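Local atomic coordinates of manganese-binding protein (Chlamydia trachomatis, PDB entry 6NSI), a protein that binds iron, manganese and nickel ions, with a preference for ferrous iron, and delivers them to the membrane permease of an ABC transporter for import. Residues A[155-159]-A[160-164]; A[167-170]-A[171-174]; A[215-218]-A[219-223]. All blocks are in the same frame, centred on the assembly; numbering follows the deposited sequence.

Contact 1: A[155-159]-A[160-164]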
loop_
_atom_site.group_PDB
_atom_site.type_symbol
_atom_site.label_atom_id
_atom_site.label_comp_id
_atom_site.label_asym_id
_atom_site.label_seq_id
_atom_site.Cartn_x
_atom_site.Cartn_y
_atom_site.Cartn_z
ATOM N N SER A 155 4.514 -17.030 6.326
ATOM C CA SER A 155 4.046 -18.114 7.181
ATOM C C SER A 155 5.156 -18.747 8.003
ATOM O O SER A 155 4.856 -19.480 8.950
ATOM C CB SER A 155 3.372 -19.188 6.336
ATOM O OG SER A 155 2.034 -18.806 6.108
ATOM N N THR A 156 6.421 -18.489 7.667
ATOM C CA THR A 156 7.536 -19.043 8.428
ATOM C C THR A 156 7.866 -18.214 9.671
ATOM O O THR A 156 8.635 -18.669 10.527
ATOM C CB THR A 156 8.783 -19.165 7.526
ATOM O OG1 THR A 156 9.292 -17.862 7.223
ATOM C CG2 THR A 156 8.455 -19.893 6.199
ATOM N N ILE A 157 7.324 -17.007 9.779
ATOM C CA ILE A 157 7.460 -16.209 10.994
ATOM C C ILE A 157 6.837 -16.979 12.149
ATOM O O ILE A 157 5.639 -17.287 12.088
ATOM C CB ILE A 157 6.777 -14.841 10.837
ATOM C CG1 ILE A 157 7.448 -14.044 9.726
ATOM C CG2 ILE A 157 6.750 -14.084 12.205
ATOM C CD1 ILE A 157 6.707 -12.749 9.397
ATOM N N PRO A 158 7.588 -17.308 13.207
ATOM C CA PRO A 158 6.972 -17.942 14.379
ATOM C C PRO A 158 5.757 -17.154 14.842
ATOM O O PRO A 158 5.787 -15.924 14.914
ATOM C CB PRO A 158 8.090 -17.921 15.429
ATOM C CG PRO A 158 9.353 -17.818 14.640
ATOM C CD PRO A 158 9.021 -17.011 13.420
ATOM N N GLU A 159 4.679 -17.876 15.150
ATOM C CA GLU A 159 3.436 -17.233 15.561
ATOM C C GLU A 159 3.643 -16.278 16.740
ATOM O O GLU A 159 2.978 -15.240 16.824
ATOM C CB GLU A 159 2.393 -18.288 15.907
ATOM C CG GLU A 159 1.044 -17.723 16.321
ATOM C CD GLU A 159 0.067 -18.801 16.776
ATOM O OE1 GLU A 159 0.494 -19.762 17.480
ATOM O OE2 GLU A 159 -1.133 -18.680 16.427
ATOM N N LYS A 160 4.539 -16.617 17.674
ATOM C CA LYS A 160 4.808 -15.715 18.796
ATOM C C LYS A 160 5.408 -14.373 18.354
ATOM O O LYS A 160 5.440 -13.433 19.158
ATOM C CB LYS A 160 5.753 -16.395 19.807
ATOM C CG LYS A 160 7.182 -16.579 19.269
ATOM C CD LYS A 160 8.197 -16.986 20.339
ATOM C CE LYS A 160 9.613 -16.940 19.753
ATOM N NZ LYS A 160 10.613 -17.723 20.523
ATOM N N ASN A 161 5.884 -14.256 17.118
ATOM C CA ASN A 161 6.503 -13.026 16.635
ATOM C C ASN A 161 5.639 -12.249 15.645
ATOM O O ASN A 161 6.096 -11.216 15.137
ATOM C CB ASN A 161 7.836 -13.324 15.953
ATOM C CG ASN A 161 8.920 -13.768 16.910
ATOM O OD1 ASN A 161 8.821 -13.612 18.132
ATOM N ND2 ASN A 161 9.994 -14.307 16.340
ATOM N N ARG A 162 4.411 -12.710 15.361
ATOM C CA ARG A 162 3.567 -12.131 14.306
ATOM C C ARG A 162 2.854 -10.888 14.839
ATOM O O ARG A 162 1.638 -10.848 15.035
ATOM C CB ARG A 162 2.578 -13.167 13.793
ATOM C CG ARG A 162 3.224 -14.183 12.857
ATOM C CD ARG A 162 2.272 -15.371 12.569
ATOM N NE ARG A 162 3.031 -16.535 12.085
ATOM C CZ ARG A 162 2.480 -17.677 11.677
ATOM N NH1 ARG A 162 1.161 -17.827 11.703
ATOM N NH2 ARG A 162 3.249 -18.674 11.245
ATOM N N TYR A 163 3.654 -9.856 15.085
ATOM C CA TYR A 163 3.182 -8.605 15.676
ATOM C C TYR A 163 4.005 -7.525 15.000
ATOM O O TYR A 163 5.233 -7.482 15.183
ATOM C CB TYR A 163 3.365 -8.594 17.203
ATOM C CG TYR A 163 2.492 -9.624 17.887
ATOM C CD1 TYR A 163 1.166 -9.342 18.185
ATOM C CD2 TYR A 163 2.983 -10.893 18.190
ATOM C CE1 TYR A 163 0.341 -10.290 18.786
ATOM C CE2 TYR A 163 2.174 -11.856 18.792
ATOM C CZ TYR A 163 0.858 -11.543 19.086
ATOM O OH TYR A 163 0.053 -12.478 19.677
ATOM N N LEU A 164 3.343 -6.708 14.179
ATOM C CA LEU A 164 3.997 -5.807 13.233
ATOM C C LEU A 164 3.862 -4.360 13.708
ATOM O O LEU A 164 2.780 -3.763 13.616
ATOM C CB LEU A 164 3.403 -5.981 11.833
ATOM C CG LEU A 164 3.967 -5.057 10.747
ATOM C CD1 LEU A 164 5.484 -5.237 10.593
ATOM C CD2 LEU A 164 3.229 -5.324 9.450
#

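Contact 2: A[167-170]-A[171-174]. With FE (Fe (III) ion), chain B.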
loop_
_atom_site.group_PDB
_atom_site.type_symbol
_atom_site.label_atom_id
_atom_site.label_comp_id
_atom_site.label_asym_id
_atom_site.label_seq_id
_atom_site.Cartn_x
_atom_site.Cartn_y
_atom_site.Cartn_z
ATOM N N GLY A 167 5.608 2.597 11.442
ATOM C CA GLY A 167 5.542 4.032 11.667
ATOM C C GLY A 167 4.120 4.565 11.663
ATOM O O GLY A 167 3.719 5.286 12.587
ATOM N N HIS A 168 3.355 4.271 10.596
ATOM C CA HIS A 168 1.921 4.544 10.588
ATOM C C HIS A 168 1.177 3.298 10.134
ATOM O O HIS A 168 1.778 2.264 9.832
ATOM C CB HIS A 168 1.554 5.793 9.752
ATOM C CG HIS A 168 1.521 5.608 8.257
ATOM N ND1 HIS A 168 2.642 5.297 7.508
ATOM C CD2 HIS A 168 0.523 5.831 7.362
ATOM C CE1 HIS A 168 2.320 5.278 6.224
ATOM N NE2 HIS A 168 1.044 5.599 6.109
ATOM N N ASN A 169 -0.150 3.418 10.126
ATOM C CA ASN A 169 -1.065 2.302 9.880
ATOM C C ASN A 169 -1.261 2.121 8.371
ATOM O O ASN A 169 -2.302 2.424 7.797
ATOM C CB ASN A 169 -2.390 2.545 10.601
ATOM C CG ASN A 169 -3.326 1.368 10.500
ATOM O OD1 ASN A 169 -2.906 0.259 10.148
ATOM N ND2 ASN A 169 -4.612 1.596 10.784
ATOM N N ALA A 170 -0.213 1.603 7.733
ATOM C CA ALA A 170 -0.220 1.321 6.307
ATOM C C ALA A 170 -0.242 -0.168 5.993
ATOM O O ALA A 170 -0.359 -0.531 4.819
ATOM C CB ALA A 170 1.006 1.953 5.626
ATOM N N PHE A 171 -0.144 -1.038 7.001
ATOM C CA PHE A 171 -0.024 -2.472 6.763
ATOM C C PHE A 171 -1.174 -3.273 7.377
ATOM O O PHE A 171 -1.026 -4.473 7.651
ATOM C CB PHE A 171 1.330 -2.967 7.268
ATOM C CG PHE A 171 2.505 -2.292 6.583
ATOM C CD1 PHE A 171 3.081 -1.147 7.124
ATOM C CD2 PHE A 171 3.015 -2.796 5.390
ATOM C CE1 PHE A 171 4.157 -0.522 6.496
ATOM C CE2 PHE A 171 4.093 -2.177 4.749
ATOM C CZ PHE A 171 4.670 -1.046 5.305
ATOM N N SER A 172 -2.337 -2.645 7.577
ATOM C CA SER A 172 -3.463 -3.406 8.118
ATOM C C SER A 172 -3.927 -4.498 7.153
ATOM O O SER A 172 -4.223 -5.623 7.581
ATOM C CB SER A 172 -4.620 -2.471 8.479
ATOM O OG SER A 172 -4.358 -1.812 9.709
ATOM N N TYR A 173 -4.024 -4.194 5.853
ATOM C CA TYR A 173 -4.425 -5.232 4.897
ATOM C C TYR A 173 -3.389 -6.348 4.827
ATOM O O TYR A 173 -3.734 -7.537 4.817
ATOM C CB TYR A 173 -4.646 -4.623 3.512
ATOM C CG TYR A 173 -5.828 -3.689 3.471
ATOM C CD1 TYR A 173 -5.653 -2.313 3.597
ATOM C CD2 TYR A 173 -7.114 -4.179 3.311
ATOM C CE1 TYR A 173 -6.730 -1.450 3.556
ATOM C CE2 TYR A 173 -8.199 -3.332 3.281
ATOM C CZ TYR A 173 -8.009 -1.967 3.397
ATOM O OH TYR A 173 -9.093 -1.116 3.362
ATOM N N PHE A 174 -2.114 -5.966 4.728
ATOM C CA PHE A 174 -0.998 -6.900 4.779
ATOM C C PHE A 174 -1.113 -7.831 5.982
ATOM O O PHE A 174 -0.971 -9.057 5.866
ATOM C CB PHE A 174 0.298 -6.062 4.834
ATOM C CG PHE A 174 1.571 -6.859 4.855
ATOM C CD1 PHE A 174 2.102 -7.335 6.061
ATOM C CD2 PHE A 174 2.272 -7.080 3.678
ATOM C CE1 PHE A 174 3.276 -8.048 6.077
ATOM C CE2 PHE A 174 3.453 -7.796 3.680
ATOM C CZ PHE A 174 3.966 -8.272 4.885
HETATM FE FE FE B . -0.179 5.848 4.239
HETATM O O HOH W 1 -0.359 -1.266 9.810
HETATM O O HOH W 2 -2.188 -2.145 4.291
#

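Contact 3: A[215-218]-A[219-223]. With NA (sodium ion), chain C.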
loop_
_atom_site.group_PDB
_atom_site.type_symbol
_atom_site.label_atom_id
_atom_site.label_comp_id
_atom_site.label_asym_id
_atom_site.label_seq_id
_atom_site.Cartn_x
_atom_site.Cartn_y
_atom_site.Cartn_z
ATOM N N VAL A 215 4.394 1.424 23.268
ATOM C CA VAL A 215 5.345 0.865 24.236
ATOM C C VAL A 215 4.715 -0.292 25.015
ATOM O O VAL A 215 5.328 -1.354 25.201
ATOM C CB VAL A 215 5.859 1.981 25.170
ATOM C CG1 VAL A 215 6.538 1.404 26.422
ATOM C CG2 VAL A 215 6.818 2.897 24.410
ATOM N N GLU A 216 3.476 -0.113 25.479
ATOM C CA GLU A 216 2.822 -1.188 26.222
ATOM C C GLU A 216 2.533 -2.388 25.322
ATOM O O GLU A 216 2.650 -3.547 25.755
ATOM C CB GLU A 216 1.542 -0.664 26.871
ATOM C CG GLU A 216 1.787 0.395 27.958
ATOM C CD GLU A 216 0.547 0.682 28.801
ATOM O OE1 GLU A 216 -0.575 0.723 28.255
ATOM O OE2 GLU A 216 0.692 0.880 30.015
ATOM N N TYR A 217 2.150 -2.133 24.070
ATOM C CA TYR A 217 1.972 -3.221 23.109
ATOM C C TYR A 217 3.270 -3.989 22.904
ATOM O O TYR A 217 3.263 -5.224 22.858
ATOM C CB TYR A 217 1.469 -2.652 21.785
ATOM C CG TYR A 217 1.272 -3.621 20.631
ATOM C CD1 TYR A 217 2.345 -4.003 19.826
ATOM C CD2 TYR A 217 0.002 -4.078 20.288
ATOM C CE1 TYR A 217 2.162 -4.851 18.714
ATOM C CE2 TYR A 217 -0.194 -4.937 19.180
ATOM C CZ TYR A 217 0.894 -5.313 18.406
ATOM O OH TYR A 217 0.733 -6.144 17.291
ATOM N N ILE A 218 4.389 -3.274 22.755
ATOM C CA ILE A 218 5.680 -3.936 22.552
ATOM C C ILE A 218 6.003 -4.841 23.739
ATOM O O ILE A 218 6.426 -5.990 23.573
ATOM C CB ILE A 218 6.781 -2.881 22.319
ATOM C CG1 ILE A 218 6.769 -2.388 20.877
ATOM C CG2 ILE A 218 8.166 -3.411 22.706
ATOM C CD1 ILE A 218 7.603 -1.127 20.708
ATOM N N SER A 219 5.772 -4.356 24.953
ATOM C CA SER A 219 6.100 -5.164 26.117
ATOM C C SER A 219 5.073 -6.276 26.344
ATOM O O SER A 219 5.443 -7.372 26.782
ATOM C CB SER A 219 6.250 -4.263 27.350
ATOM O OG SER A 219 5.007 -4.052 27.975
ATOM N N ALA A 220 3.802 -6.042 26.013
ATOM C CA ALA A 220 2.802 -7.092 26.178
ATOM C C ALA A 220 3.057 -8.245 25.219
ATOM O O ALA A 220 2.914 -9.410 25.595
ATOM C CB ALA A 220 1.391 -6.534 25.969
ATOM N N ASN A 221 3.443 -7.940 23.978
ATOM C CA ASN A 221 3.659 -8.959 22.957
ATOM C C ASN A 221 5.123 -9.336 22.786
ATOM O O ASN A 221 5.442 -10.124 21.891
ATOM C CB ASN A 221 3.075 -8.489 21.627
ATOM C CG ASN A 221 1.580 -8.302 21.704
ATOM O OD1 ASN A 221 1.045 -7.249 21.345
ATOM N ND2 ASN A 221 0.901 -9.304 22.214
ATOM N N ASP A 222 6.013 -8.802 23.623
ATOM C CA ASP A 222 7.441 -9.114 23.541
ATOM C C ASP A 222 7.975 -8.893 22.135
ATOM O O ASP A 222 8.708 -9.720 21.591
ATOM C CB ASP A 222 7.713 -10.548 23.998
ATOM C CG ASP A 222 7.248 -10.792 25.399
ATOM O OD1 ASP A 222 7.664 -10.008 26.270
ATOM O OD2 ASP A 222 6.478 -11.757 25.632
ATOM N N VAL A 223 7.588 -7.768 21.530
ATOM C CA VAL A 223 8.097 -7.408 20.219
ATOM C C VAL A 223 9.567 -7.021 20.353
ATOM O O VAL A 223 9.931 -6.222 21.223
ATOM C CB VAL A 223 7.260 -6.251 19.639
ATOM C CG1 VAL A 223 7.842 -5.769 18.348
ATOM C CG2 VAL A 223 5.802 -6.655 19.443
HETATM NA NA NA C . 6.819 -8.725 28.040
HETATM O O HOH W 3 2.210 -3.902 28.225
HETATM O O HOH W 4 4.856 -10.263 27.717
#

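Contact 1: A[155-159]-A[160-164]
R162 reaches back along the chain it has just left, and its side chain touches I157, E159 and their neighbours at nearly every step. R162 CB lies 3.7 Å from E159 O. CG of R162, placed beside the backbone N by a chi1 of -77°, packs 3.6 Å from CG2 of I157, the methyl branch that also meets CB of N161. From there the chain runs extended to NE, and CD of R162 passes 3.7 Å from CA of E159. At the tip, R162 grips a single backbone oxygen side-on: NE bonds to I157 O at 2.7 Å and NH2 to the same oxygen at 2.9 Å. That oxygen lies close to the guanidinium plane, so the two N-H groups share it in a fork, and the pair of bonds fixes the rotation of the group. CA and CB of E159 lie over one face of the guanidinium, CB displaced toward its rim.

The backbone turns back in a short 3-10 segment at 159-161, in the connection between helix 129-154 and strand 164-165. N161 N donates to P158 O at 2.8 Å, and R162 N to E159 O at 3.3 Å; R162 is itself the centre of an inverse gamma turn, closed by Y163 N on N161 O. The N161 side chain crosses the P158 ring obliquely, ND2 of N161 lying 4.0 Å from CG of P158, and the same nitrogen bonds to L281 O. I157 turns inward against I277 of helix 266-280.

Contact 2: A[167-170]-A[171-174]
The loop that carries the iron ligand H168 runs straight into helix 172-178, and N169 and S172 tie the two together. S172 OG donates to N169 OD1 at 2.6 Å, meeting it in the carbonyl plane on a lone pair. N169 has its CG anti to the backbone N (chi1 -174°), which carries the amide forward to the serine; its ND2 is held in turn by E95. Water 1 adds a second link, donating to N169 OD1. F171, the N-cap residue of the helix, donates its N-H to water 1, F171 N lying 2.8 Å from the water oxygen. OD1 of N169 thus receives both the serine hydroxyl and this water.

Before the helix, N169 centres an inverse gamma turn, closed by a weak bond from A170 N to H168 O. In the metal site H168 NE2 binds the iron(III) ion at 2.2 Å, with H36, H102 and D260 completing the protein ligands, while its ND1 bonds to E229, a second-shell carboxylate that would orient the imidazole. CB of A170 lies 3.5 Å above one face of the H168 ring, displaced toward the rim. The same A170 methyl group is 4.0 Å from CD1 of F171, and the F171 side chain also touches N273 of helix 266-280. Water 2 bridges A170 O and Y173 N.

Contact 3: A[215-218]-A[219-223]
Y217 offers one face of its ring to the side-chain amide of N221, one helical turn further on. The amide stands steeply on the ring, the two planes 76° apart, and one of its two terminal atoms sits over the ring centre. A chi1 of 178° sets CG of Y217 anti to the backbone N and points the ring outward, leaning toward the C-terminal end of the helix, where CE1 of Y217 also meets CG2 of V223 at 4.1 Å. The phenol oxygen bonds to S192 O, which holds the far end of the ring.

Y217 and N221 lie in the C-terminal part of helix 208-221. Regular i to i+4 bonds persist to N221 N on Y217 O at 2.9 Å; D222 then takes a positive phi of 53°, and the chain turns out of the helix. V223 N reaches back to I218 O at 2.9 Å, in the carbonyl plane on a lone pair, an i+5 bond that brings V223 back against I218. The V223 side chain crosses that of I218 at about a right angle, CB of V223 lying 4.1 Å from CG1 of I218, and I218 continues the apolar packing onto I240 of helix 235-242.

The same turn binds a sodium ion. S219 O and D222 OD1 each bind it at 2.3 Å, joining the last helical turn to the first residue beyond it, and water 4, another ligand, may donate to A220 O. Water 3 lies further back along the helix, donating to E216 O and sharing a hydrogen bond of undecided direction with S219 OG at 2.8 Å.

In the fold
Contact 1 touches both of the others through its last two residues. L164 packs its CD2 3.7 Å from CB of F171, joining strand 164-165 to the start of the helix in contact 2, while Y163 meets contact 3, with its CD1 3.3 Å from the OH of Y217 and its CB 3.8 Å from CG2 of V223. Contacts 2 and 3 do not touch: their nearest atoms are about 10 Å apart and their centres about 17 Å. Contact 2, with its centre about 8 Å from that of the chain, holds the iron ligand H168. The centres of contacts 1 and 3 lie about 20 and 25 Å from the centre of the chain, away from the iron site, and contact 3 carries a sodium ion.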